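Local structure of oligopeptide-binding protein AppA (Bacillus subtilis, 1XOC) at residues N491-P496 with E500-H505; L24-I29 with R508-I513; Q337-A342 with G351-D356. The protein binds extracellular oligopeptides and hands them to the App ABC transporter for import, a system that supports sporulation and genetic competence. One frame throughout, in Å; residues are numbered along the deposited sequence.

Contact 1: residues N491-P496 with E500-H505. With ZN (zinc ion), chain E.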
loop_
_atom_site.group_PDB
_atom_site.type_symbol
_atom_site.label_atom_id
_atom_site.label_comp_id
_atom_site.label_asym_id
_atom_site.label_seq_id
_atom_site.Cartn_x
_atom_site.Cartn_y
_atom_site.Cartn_z
ATOM N N ASN A 491 -11.283 -8.683 -1.520
ATOM C CA ASN A 491 -12.135 -7.510 -1.508
ATOM C C ASN A 491 -13.578 -7.910 -1.816
ATOM O O ASN A 491 -13.831 -8.775 -2.681
ATOM C CB ASN A 491 -11.697 -6.525 -2.559
ATOM C CG ASN A 491 -10.407 -5.844 -2.241
ATOM O OD1 ASN A 491 -10.134 -5.523 -1.094
ATOM N ND2 ASN A 491 -9.599 -5.603 -3.264
ATOM N N HIS A 492 -14.521 -7.258 -1.146
ATOM C CA HIS A 492 -15.952 -7.425 -1.372
ATOM C C HIS A 492 -16.554 -6.052 -1.598
ATOM O O HIS A 492 -16.976 -5.374 -0.642
ATOM C CB HIS A 492 -16.603 -8.101 -0.163
ATOM C CG HIS A 492 -16.011 -9.438 0.155
ATOM N ND1 HIS A 492 -14.896 -9.582 0.940
ATOM C CD2 HIS A 492 -16.362 -10.694 -0.229
ATOM C CE1 HIS A 492 -14.586 -10.858 1.058
ATOM N NE2 HIS A 492 -15.451 -11.552 0.354
ATOM N N MET A 493 -16.555 -5.618 -2.846
ATOM C CA MET A 493 -16.889 -4.236 -3.157
ATOM C C MET A 493 -18.382 -4.076 -3.411
ATOM O O MET A 493 -18.908 -4.541 -4.437
ATOM C CB MET A 493 -16.077 -3.742 -4.354
ATOM C CG MET A 493 -14.593 -4.043 -4.235
ATOM S SD MET A 493 -13.874 -3.359 -2.738
ATOM C CE MET A 493 -14.281 -1.639 -2.939
ATOM N N ALA A 494 -19.061 -3.431 -2.459
ATOM C CA ALA A 494 -20.472 -3.080 -2.595
ATOM C C ALA A 494 -20.615 -1.760 -3.333
ATOM O O ALA A 494 -19.893 -0.828 -3.057
ATOM C CB ALA A 494 -21.104 -2.978 -1.252
ATOM N N MET A 495 -21.561 -1.712 -4.283
ATOM C CA MET A 495 -21.743 -0.550 -5.145
ATOM C C MET A 495 -23.201 -0.497 -5.599
ATOM O O MET A 495 -23.916 -1.480 -5.494
ATOM C CB MET A 495 -20.828 -0.621 -6.364
ATOM C CG MET A 495 -21.120 -1.804 -7.242
ATOM S SD MET A 495 -19.788 -2.087 -8.403
ATOM C CE MET A 495 -18.601 -2.805 -7.312
ATOM N N PRO A 496 -23.639 0.661 -6.111
ATOM C CA PRO A 496 -25.026 0.729 -6.559
ATOM C C PRO A 496 -25.347 -0.309 -7.634
ATOM O O PRO A 496 -24.514 -0.570 -8.502
ATOM C CB PRO A 496 -25.135 2.156 -7.114
ATOM C CG PRO A 496 -24.091 2.912 -6.400
ATOM C CD PRO A 496 -22.949 1.925 -6.320
ATOM N N GLU A 500 -22.557 1.209 -13.785
ATOM C CA GLU A 500 -22.066 0.592 -15.015
ATOM C C GLU A 500 -20.679 1.139 -15.297
ATOM O O GLU A 500 -20.267 2.152 -14.720
ATOM C CB GLU A 500 -23.005 0.915 -16.177
ATOM C CG GLU A 500 -24.433 0.476 -15.964
ATOM C CD GLU A 500 -24.591 -1.042 -15.838
ATOM O OE1 GLU A 500 -25.605 -1.495 -15.245
ATOM O OE2 GLU A 500 -23.701 -1.775 -16.320
ATOM N N GLY A 501 -19.934 0.433 -16.138
ATOM C CA GLY A 501 -18.586 0.816 -16.492
ATOM C C GLY A 501 -17.511 0.460 -15.490
ATOM O O GLY A 501 -16.347 0.813 -15.683
ATOM N N TYR A 502 -17.910 -0.206 -14.414
ATOM C CA TYR A 502 -16.985 -0.653 -13.374
ATOM C C TYR A 502 -16.201 -1.916 -13.819
ATOM O O TYR A 502 -16.772 -2.837 -14.390
ATOM C CB TYR A 502 -17.740 -0.886 -12.050
ATOM C CG TYR A 502 -16.882 -1.546 -10.977
ATOM C CD1 TYR A 502 -16.791 -2.934 -10.893
ATOM C CD2 TYR A 502 -16.161 -0.789 -10.070
ATOM C CE1 TYR A 502 -15.989 -3.543 -9.927
ATOM C CE2 TYR A 502 -15.383 -1.375 -9.099
ATOM C CZ TYR A 502 -15.298 -2.768 -9.031
ATOM O OH TYR A 502 -14.509 -3.364 -8.066
ATOM N N LYS A 503 -14.898 -1.930 -13.555
ATOM C CA LYS A 503 -14.056 -3.108 -13.734
ATOM C C LYS A 503 -13.285 -3.301 -12.434
ATOM O O LYS A 503 -12.764 -2.321 -11.864
ATOM C CB LYS A 503 -13.056 -2.881 -14.864
ATOM C CG LYS A 503 -13.669 -2.772 -16.251
ATOM C CD LYS A 503 -12.595 -2.341 -17.282
ATOM C CE LYS A 503 -13.124 -2.259 -18.703
ATOM N NZ LYS A 503 -11.974 -2.217 -19.686
ATOM N N TYR A 504 -13.259 -4.549 -11.968
ATOM C CA TYR A 504 -12.544 -4.874 -10.743
ATOM C C TYR A 504 -11.032 -4.769 -10.972
ATOM O O TYR A 504 -10.488 -5.407 -11.863
ATOM C CB TYR A 504 -12.891 -6.270 -10.224
ATOM C CG TYR A 504 -12.067 -6.595 -8.991
ATOM C CD1 TYR A 504 -12.418 -6.089 -7.753
ATOM C CD2 TYR A 504 -10.908 -7.350 -9.076
ATOM C CE1 TYR A 504 -11.642 -6.341 -6.629
ATOM C CE2 TYR A 504 -10.122 -7.604 -7.943
ATOM C CZ TYR A 504 -10.503 -7.091 -6.738
ATOM O OH TYR A 504 -9.747 -7.332 -5.626
ATOM N N HIS A 505 -10.381 -3.975 -10.134
ATOM C CA HIS A 505 -8.938 -3.810 -10.105
ATOM C C HIS A 505 -8.434 -4.255 -8.730
ATOM O O HIS A 505 -8.945 -3.769 -7.687
ATOM C CB HIS A 505 -8.573 -2.364 -10.393
ATOM C CG HIS A 505 -7.126 -2.133 -10.741
ATOM N ND1 HIS A 505 -6.092 -2.292 -9.843
ATOM C CD2 HIS A 505 -6.559 -1.708 -11.892
ATOM C CE1 HIS A 505 -4.945 -1.999 -10.444
ATOM N NE2 HIS A 505 -5.205 -1.663 -11.702
HETATM ZN ZN ZN E . -15.506 -13.563 0.056
#

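Contact 2: residues L24-I29 with R508-I513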
loop_
_atom_site.group_PDB
_atom_site.type_symbol
_atom_site.label_atom_id
_atom_site.label_comp_id
_atom_site.label_asym_id
_atom_site.label_seq_id
_atom_site.Cartn_x
_atom_site.Cartn_y
_atom_site.Cartn_z
ATOM N N LEU A 24 -21.162 9.711 -5.954
ATOM C CA LEU A 24 -20.707 8.498 -5.293
ATOM C C LEU A 24 -20.170 8.898 -3.929
ATOM O O LEU A 24 -19.441 9.879 -3.810
ATOM C CB LEU A 24 -19.650 7.761 -6.111
ATOM C CG LEU A 24 -19.467 6.285 -5.765
ATOM C CD1 LEU A 24 -20.580 5.460 -6.362
ATOM C CD2 LEU A 24 -18.132 5.842 -6.246
ATOM N N VAL A 25 -20.564 8.153 -2.903
ATOM C CA VAL A 25 -20.061 8.376 -1.560
ATOM C C VAL A 25 -19.396 7.080 -1.117
ATOM O O VAL A 25 -20.059 6.081 -0.844
ATOM C CB VAL A 25 -21.154 8.819 -0.575
ATOM C CG1 VAL A 25 -20.546 9.073 0.813
ATOM C CG2 VAL A 25 -21.875 10.064 -1.089
ATOM N N VAL A 26 -18.075 7.139 -1.083
ATOM C CA VAL A 26 -17.181 6.016 -0.786
ATOM C C VAL A 26 -16.869 6.035 0.707
ATOM O O VAL A 26 -16.366 7.034 1.249
ATOM C CB VAL A 26 -15.864 6.138 -1.589
ATOM C CG1 VAL A 26 -14.862 5.023 -1.278
ATOM C CG2 VAL A 26 -16.187 6.209 -3.080
ATOM N N GLY A 27 -17.148 4.926 1.379
ATOM C CA GLY A 27 -16.816 4.809 2.809
ATOM C C GLY A 27 -15.377 4.343 2.950
ATOM O O GLY A 27 -14.919 3.461 2.194
ATOM N N SER A 28 -14.618 4.968 3.847
ATOM C CA SER A 28 -13.246 4.546 4.088
ATOM C C SER A 28 -13.006 4.485 5.570
ATOM O O SER A 28 -13.381 5.404 6.314
ATOM C CB SER A 28 -12.249 5.534 3.494
ATOM O OG SER A 28 -10.922 5.159 3.887
ATOM N N ILE A 29 -12.311 3.448 6.020
ATOM C CA ILE A 29 -11.969 3.386 7.466
ATOM C C ILE A 29 -10.687 4.123 7.839
ATOM O O ILE A 29 -10.344 4.177 9.025
ATOM C CB ILE A 29 -11.890 1.941 7.997
ATOM C CG1 ILE A 29 -10.731 1.165 7.372
ATOM C CG2 ILE A 29 -13.250 1.250 7.790
ATOM C CD1 ILE A 29 -10.444 -0.177 8.081
ATOM N N ARG A 508 -6.260 -0.840 -7.073
ATOM C CA ARG A 508 -6.928 0.464 -7.011
ATOM C C ARG A 508 -8.446 0.315 -6.932
ATOM O O ARG A 508 -9.102 0.037 -7.949
ATOM C CB ARG A 508 -6.554 1.340 -8.207
ATOM C CG ARG A 508 -5.168 1.866 -8.238
ATOM C CD ARG A 508 -5.089 3.299 -7.702
ATOM N NE ARG A 508 -5.399 3.393 -6.285
ATOM C CZ ARG A 508 -4.585 3.005 -5.311
ATOM N NH1 ARG A 508 -3.392 2.502 -5.600
ATOM N NH2 ARG A 508 -4.961 3.120 -4.043
ATOM N N ASP A 509 -9.010 0.504 -5.739
ATOM C CA ASP A 509 -10.451 0.291 -5.520
ATOM C C ASP A 509 -11.311 1.180 -6.390
ATOM O O ASP A 509 -12.396 0.792 -6.783
ATOM C CB ASP A 509 -10.841 0.511 -4.038
ATOM C CG ASP A 509 -10.454 -0.641 -3.170
ATOM O OD1 ASP A 509 -9.852 -1.630 -3.691
ATOM O OD2 ASP A 509 -10.783 -0.583 -1.958
ATOM N N LEU A 510 -10.798 2.364 -6.669
ATOM C CA LEU A 510 -11.517 3.358 -7.466
ATOM C C LEU A 510 -10.911 3.474 -8.864
ATOM O O LEU A 510 -11.029 4.496 -9.518
ATOM C CB LEU A 510 -11.517 4.704 -6.748
ATOM C CG LEU A 510 -12.037 4.664 -5.292
ATOM C CD1 LEU A 510 -12.023 6.039 -4.619
ATOM C CD2 LEU A 510 -13.451 4.077 -5.242
ATOM N N TYR A 511 -10.338 2.383 -9.370
ATOM C CA TYR A 511 -9.743 2.403 -10.689
ATOM C C TYR A 511 -10.739 2.913 -11.731
ATOM O O TYR A 511 -11.816 2.370 -11.860
ATOM C CB TYR A 511 -9.261 1.012 -11.086
ATOM C CG TYR A 511 -8.669 0.916 -12.496
ATOM C CD1 TYR A 511 -7.451 1.510 -12.801
ATOM C CD2 TYR A 511 -9.330 0.249 -13.501
ATOM C CE1 TYR A 511 -6.905 1.412 -14.096
ATOM C CE2 TYR A 511 -8.802 0.176 -14.776
ATOM C CZ TYR A 511 -7.590 0.781 -15.050
ATOM O OH TYR A 511 -7.035 0.740 -16.311
ATOM N N ASN A 512 -10.328 3.911 -12.503
ATOM C CA ASN A 512 -11.116 4.426 -13.641
ATOM C C ASN A 512 -12.538 4.860 -13.264
ATOM O O ASN A 512 -13.478 4.782 -14.067
ATOM C CB ASN A 512 -11.087 3.463 -14.812
ATOM C CG ASN A 512 -9.918 3.714 -15.730
ATOM O OD1 ASN A 512 -8.971 4.454 -15.393
ATOM N ND2 ASN A 512 -9.948 3.082 -16.887
ATOM N N ILE A 513 -12.659 5.377 -12.049
ATOM C CA ILE A 513 -13.917 5.937 -11.522
ATOM C C ILE A 513 -14.516 7.002 -12.452
ATOM O O ILE A 513 -15.749 7.142 -12.520
ATOM C CB ILE A 513 -13.750 6.430 -10.045
ATOM C CG1 ILE A 513 -15.107 6.905 -9.497
ATOM C CG2 ILE A 513 -12.634 7.468 -9.895
ATOM C CD1 ILE A 513 -15.126 7.003 -7.995
#

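Contact 3: residues Q337-A342 with G351-D356. With ZN (zinc ion), chain M.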
loop_
_atom_site.group_PDB
_atom_site.type_symbol
_atom_site.label_atom_id
_atom_site.label_comp_id
_atom_site.label_asym_id
_atom_site.label_seq_id
_atom_site.Cartn_x
_atom_site.Cartn_y
_atom_site.Cartn_z
ATOM N N GLN A 337 9.473 -24.831 23.194
ATOM C CA GLN A 337 10.813 -25.417 23.152
ATOM C C GLN A 337 11.789 -24.481 22.459
ATOM O O GLN A 337 12.890 -24.253 22.935
ATOM C CB GLN A 337 10.760 -26.773 22.436
ATOM C CG GLN A 337 12.093 -27.500 22.256
ATOM C CD GLN A 337 12.820 -27.800 23.552
ATOM O OE1 GLN A 337 12.201 -27.952 24.609
ATOM N NE2 GLN A 337 14.153 -27.922 23.473
ATOM N N MET A 338 11.363 -23.918 21.331
ATOM C CA MET A 338 12.185 -22.961 20.593
ATOM C C MET A 338 12.541 -21.745 21.445
ATOM O O MET A 338 13.673 -21.272 21.403
ATOM C CB MET A 338 11.465 -22.506 19.318
ATOM C CG MET A 338 11.359 -23.582 18.257
ATOM S SD MET A 338 10.211 -23.083 16.962
ATOM C CE MET A 338 11.245 -21.976 16.036
ATOM N N LEU A 339 11.580 -21.242 22.219
ATOM C CA LEU A 339 11.825 -20.094 23.089
ATOM C C LEU A 339 12.789 -20.444 24.226
ATOM O O LEU A 339 13.639 -19.631 24.591
ATOM C CB LEU A 339 10.515 -19.546 23.649
ATOM C CG LEU A 339 9.687 -18.810 22.600
ATOM C CD1 LEU A 339 8.284 -18.609 23.091
ATOM C CD2 LEU A 339 10.333 -17.482 22.249
ATOM N N ALA A 340 12.643 -21.650 24.772
ATOM C CA ALA A 340 13.554 -22.159 25.802
ATOM C C ALA A 340 14.966 -22.268 25.243
ATOM O O ALA A 340 15.924 -21.806 25.868
ATOM C CB ALA A 340 13.068 -23.504 26.315
ATOM N N GLU A 341 15.090 -22.866 24.061
ATOM C CA GLU A 341 16.380 -22.944 23.352
ATOM C C GLU A 341 16.990 -21.553 23.119
ATOM O O GLU A 341 18.210 -21.397 23.172
ATOM C CB GLU A 341 16.225 -23.681 22.009
ATOM C CG GLU A 341 16.119 -25.204 22.134
ATOM C CD GLU A 341 15.549 -25.904 20.884
ATOM O OE1 GLU A 341 15.311 -25.238 19.842
ATOM O OE2 GLU A 341 15.340 -27.144 20.962
ATOM N N ALA A 342 16.142 -20.553 22.880
ATOM C CA ALA A 342 16.583 -19.166 22.688
ATOM C C ALA A 342 16.849 -18.409 23.994
ATOM O O ALA A 342 17.127 -17.211 23.963
ATOM C CB ALA A 342 15.581 -18.401 21.835
ATOM N N GLY A 351 4.226 -16.592 35.311
ATOM C CA GLY A 351 3.574 -17.082 34.115
ATOM C C GLY A 351 4.090 -16.463 32.830
ATOM O O GLY A 351 3.642 -16.827 31.741
ATOM N N ILE A 352 5.024 -15.523 32.911
ATOM C CA ILE A 352 5.526 -14.927 31.678
ATOM C C ILE A 352 7.031 -15.072 31.537
ATOM O O ILE A 352 7.776 -14.890 32.493
ATOM C CB ILE A 352 5.040 -13.460 31.472
ATOM C CG1 ILE A 352 6.052 -12.424 31.949
ATOM C CG2 ILE A 352 3.671 -13.209 32.117
ATOM C CD1 ILE A 352 6.033 -11.233 31.077
ATOM N N LEU A 353 7.484 -15.385 30.333
ATOM C CA LEU A 353 8.881 -15.731 30.101
ATOM C C LEU A 353 9.829 -14.598 30.447
ATOM O O LEU A 353 9.502 -13.424 30.273
ATOM C CB LEU A 353 9.102 -16.149 28.646
ATOM C CG LEU A 353 8.272 -17.335 28.148
ATOM C CD1 LEU A 353 8.409 -17.467 26.654
ATOM C CD2 LEU A 353 8.675 -18.625 28.820
ATOM N N ASP A 354 11.036 -14.982 30.853
ATOM C CA ASP A 354 12.025 -14.085 31.426
ATOM C C ASP A 354 13.384 -14.389 30.745
ATOM O O ASP A 354 13.672 -15.542 30.452
ATOM C CB ASP A 354 12.090 -14.332 32.952
ATOM C CG ASP A 354 10.793 -13.924 33.688
ATOM O OD1 ASP A 354 10.621 -12.712 33.894
ATOM O OD2 ASP A 354 9.895 -14.716 34.104
ATOM N N LYS A 355 14.185 -13.361 30.462
ATOM C CA LYS A 355 15.545 -13.518 29.965
ATOM C C LYS A 355 16.380 -12.288 30.297
ATOM O O LYS A 355 15.971 -11.163 30.029
ATOM C CB LYS A 355 15.561 -13.761 28.459
ATOM C CG LYS A 355 16.963 -13.802 27.874
ATOM C CD LYS A 355 16.974 -14.254 26.435
ATOM C CE LYS A 355 18.390 -14.258 25.905
ATOM N NZ LYS A 355 18.432 -14.974 24.612
ATOM N N ASP A 356 17.550 -12.522 30.887
ATOM C CA ASP A 356 18.512 -11.464 31.212
ATOM C C ASP A 356 17.852 -10.266 31.903
ATOM O O ASP A 356 18.071 -9.122 31.511
ATOM C CB ASP A 356 19.256 -11.021 29.942
ATOM C CG ASP A 356 20.087 -12.149 29.311
ATOM O OD1 ASP A 356 20.676 -12.966 30.060
ATOM O OD2 ASP A 356 20.152 -12.210 28.056
HETATM ZN ZN ZN M . 8.304 -13.276 34.731
#

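Contact 1: residues N491-P496 with E500-H505
The ring of Tyr502 carries Met495 on one face. Met495 CE stands over its centre, 12° off the ring normal, and comes to 3.7 Å from Tyr502 CZ. The sulfur sits over the same face, nearer the root of the ring, with Met495 SD 3.9 Å from Tyr502 CG. Met495 reaches there with CG wedged between its backbone N and carbonyl carbon and a final bend that lays the S-CH3 end along the ring. At the phenol end, Met493 CG lies 3.9 Å from Tyr502 OH.

Tyr504 is met at its edge instead. Asn491 ND2 donates a 2.9 Å hydrogen bond to Tyr504 OH, bent to 146° at the hydrogen. The amide and ring planes stand 58° apart. The same hydroxyl bonds the backbone O of Leu262, so two protein partners fix the phenol end. Met493 CG lies near the plane of this ring, 4.4 Å from Tyr504 CE1.

Asn491, Met493 and Met495 alternate along strand 483-496, so all three point to the tyrosines. His492 points the other way, and its NE2 binds a zinc ion at 2.0 Å together with Asp304. Asn491 OD1 makes a weak hydrogen bond to an aromatic side chain of the bound peptide, which puts this end of the strand beside the ligand. The Met495-Tyr502 pair is a Met-aromatic contact. Here it fastens the C-terminal loop to one face of a strand in the large mixed sheet of this solute-binding protein.

Contact 2: residues L24-I29 with R508-I513
Leu24 and Ile513 meet by their ends. Leu24 CD2 touches Ile513 CD1 at 3.7 Å, and the two side chains cross obliquely. Ile513 is stretched out, with CG1 anti to the backbone N (chi1 -176°) and CD1 extended beyond it, so its terminal methyl carries the contact. Leu24 offers one branch of its fork.

Val26 and Leu510 behave differently. The two side chains lie antiparallel, each passing alongside the other. The touching atoms are Val26 CG2 and Leu510 CD2, 4.1 Å apart, a looser fit than the first pair. In Leu510, CG lies beside the backbone N. CD1 takes the extended branch, and the other branch, CD2, turns to the valine. All four residues are buried, and the contact between them is wholly apolar.

Leu24 and Val26 are two apart on strand 23-28, so they share one face of it. Leu510 and Ile513 are brought together by two overlapping turns. A type I turn from Arg508 to Tyr511 is closed by Tyr511 N to Arg508 O at 3.0 Å. A type II turn from Leu510 to Ile513 is closed by Ile513 N to Leu510 O at 3.1 Å. Asn512 takes the positive phi of its third position (55°).

Met51 of helix 43-52 touches both Leu510 and Ile513. Arg508 ties the loop to the same helix through salt bridges to Asp43 and Asp47. Strand 23-28 is an outermost strand of a four-stranded mixed sheet and lies parallel to strand 216-221. The contact is a small hydrophobic cluster in which overlapping beta turns near the C-terminus pack on one face of an N-terminal edge strand.

Contact 3: residues Q337-A342 with G351-D356
Lys355, on the short strand 354-355, reaches across at full stretch to the backbone of Ala342, the residue just after helix 332-341. Lys355 NZ donates a 2.7 Å hydrogen bond to Ala342 O. The C=O...N angle is 157°, and the nitrogen is tilted 16° from the carbonyl plane. Every torsion of the lysine is near 180°, with CG turned away from the backbone N (chi1 175°).

Further along the contact, Leu339 CD1 meets Leu353 CD1 at 3.7 Å, methyl to methyl, and the two leucines cross at about a right angle. Ile387 and Ala286 also pack on Leu339.

Asp354, between Leu353 and Lys355, points away and grips a zinc ion with both oxygens, Asp354 OD2 at 2.2 Å and Asp354 OD1 at 2.5 Å. Asn348 and Asp350 also belong to the site, as does Ile352, whose backbone O lies further off. The loop's Asp-Thr-Asn-Gly-Asp-Gly sequence resembles the calcium loops of EF-hand type, so zinc may stand in for another ion. The lysine's charge probably suits the negative C-terminal end of the helix dipole, while the metal probably offsets the negative charge of the site's carboxylates.

Contacts 1 and 2 are neighbours, their centres 9 Å apart. They touch: His505 CD2 lies 3.4 Å from Tyr511 CG, and Met493 CE lies 3.8 Å from Asp509 OD2. Both use the same C-terminal loop, whose earlier part packs on strand 483-496 and whose later part packs on strand 23-28. Each also has one residue at the bound peptide, Asn491 in contact 1 and Ile29 in the range of contact 2. Contact 3 is remote, its centre about 49 Å from that of contact 1 and about 46 Å from that of contact 2. Contacts 1 and 3 both reach the large mixed sheet, but their nearest atoms are about 32 Å apart and their zinc sites separate.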